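Local coordinates for protein dihydropteroate synthase (Xanthomonas albilineans, PDB 6Q62) that probably condenses para-aminobenzoate with 6-hydroxymethyl-7,8-dihydropterin diphosphate, using magnesium, to give 7,8-dihydropteroate on the way to folate, at residues H263-A266 against A267-A271. Numbering follows the deposited sequence.
With SO4 (sulfate ion), chain H.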
# COMPACT_ATOMS: atom_id res chain seq x y z
N HIS A 263 -1.21 12.73 4.26
CA HIS A 263 -2.46 13.05 4.96
C HIS A 263 -2.90 11.80 5.76
O HIS A 263 -3.39 11.92 6.87
CB HIS A 263 -3.59 13.35 3.95
CG HIS A 263 -3.36 14.57 3.12
ND1 HIS A 263 -2.81 14.48 1.87
CD2 HIS A 263 -3.67 15.86 3.38
CE1 HIS A 263 -2.74 15.73 1.41
NE2 HIS A 263 -3.26 16.59 2.28
N ASP A 264 -2.72 10.60 5.16
CA ASP A 264 -3.23 9.34 5.70
C ASP A 264 -2.19 8.63 6.54
O ASP A 264 -1.51 7.69 6.10
CB ASP A 264 -3.74 8.48 4.55
CG ASP A 264 -4.78 9.28 3.77
OD1 ASP A 264 -5.90 9.45 4.28
OD2 ASP A 264 -4.44 9.81 2.69
N VAL A 265 -2.00 9.20 7.73
CA VAL A 265 -0.93 8.75 8.62
C VAL A 265 -1.08 7.29 9.04
O VAL A 265 -0.13 6.52 8.82
CB VAL A 265 -0.75 9.69 9.82
CG1 VAL A 265 0.26 9.12 10.82
CG2 VAL A 265 -0.29 11.08 9.34
N ALA A 266 -2.19 6.90 9.66
CA ALA A 266 -2.35 5.51 10.14
C ALA A 266 -2.14 4.49 9.04
O ALA A 266 -1.43 3.50 9.24
CB ALA A 266 -3.74 5.32 10.77
N ALA A 267 -2.71 4.74 7.84
CA ALA A 267 -2.56 3.81 6.73
C ALA A 267 -1.12 3.70 6.26
O ALA A 267 -0.65 2.58 6.00
CB ALA A 267 -3.47 4.21 5.57
N THR A 268 -0.40 4.85 6.17
CA THR A 268 0.98 4.84 5.75
C THR A 268 1.86 4.12 6.79
O THR A 268 2.72 3.32 6.43
CB THR A 268 1.47 6.29 5.46
OG1 THR A 268 0.59 6.92 4.48
CG2 THR A 268 2.91 6.33 4.94
N VAL A 269 1.61 4.39 8.08
CA VAL A 269 2.36 3.72 9.15
C VAL A 269 2.18 2.20 9.04
O VAL A 269 3.15 1.47 9.09
CB VAL A 269 1.98 4.26 10.54
CG1 VAL A 269 2.55 3.36 11.65
CG2 VAL A 269 2.48 5.69 10.68
N ASP A 270 0.95 1.75 8.85
CA ASP A 270 0.67 0.30 8.69
C ASP A 270 1.42 -0.30 7.52
O ASP A 270 2.06 -1.36 7.66
CB ASP A 270 -0.84 0.09 8.55
CG ASP A 270 -1.59 0.22 9.85
OD1 ASP A 270 -1.00 0.70 10.85
OD2 ASP A 270 -2.78 -0.12 9.89
N ALA A 271 1.41 0.38 6.36
CA ALA A 271 2.11 -0.12 5.19
C ALA A 271 3.60 -0.22 5.42
O ALA A 271 4.21 -1.21 5.04
CB ALA A 271 1.86 0.78 3.98
S SO4 H . -1.22 19.75 0.81
O1 SO4 H . -2.54 19.27 1.25
O2 SO4 H . -1.36 20.69 -0.31
O3 SO4 H . -0.51 20.47 1.93
O4 SO4 H . -0.40 18.64 0.34
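Thr268 doubles back on the carbonyl of Asp264 in the first turn of helix 265-279, the helix that follows strand 259-262 in this TIM-barrel enzyme. Its backbone N reaches Asp264 O at 3.1 Å, and its hydroxyl OG1 donates to that same Asp264 O at 2.8 Å, the two donors coming from opposite faces of the carbonyl plane. The hydroxyl can do this because OG1 lies beside the backbone N of Thr268 (chi1 -56°), which brings it back toward the N-terminal end of the helix; threonine thus spends its hydroxyl proton on the helix's own backbone, while this buried side chain also packs on Val22 of strand 21-27 and Val246 of helix 242-254. Asp264, at the N-cap position, makes no capping bond with its side chain, which leads away to a salt bridge with Arg225.

One residue on, Val265 and Val269 lie side by side and point the same way, with CG1 of Val265 4.1 Å from CG2 of Val269. Both also touch Val22, so beta-branched apolar side chains suit the side of the helix that faces the barrel strands. Val269 N meets Val265 O at 2.8 Å with an N-H...O angle of 168°. The small methyls of Ala266 and Ala267 suit the subunit interface, where Ala266 packs on Arg235 and Ala267 on Ala243 of the second subunit; Ala267 also belongs to the indole-2-carboxylate pocket. Asp270, bonded through its N to Ala266 O, forms a salt bridge through OD2 with NE of Arg235 of that subunit. Ahead of the helix, His263 ND1 is bonded to Ser224, and its NE2 donates in the ring plane to sulfate O1 at 3.0 Å.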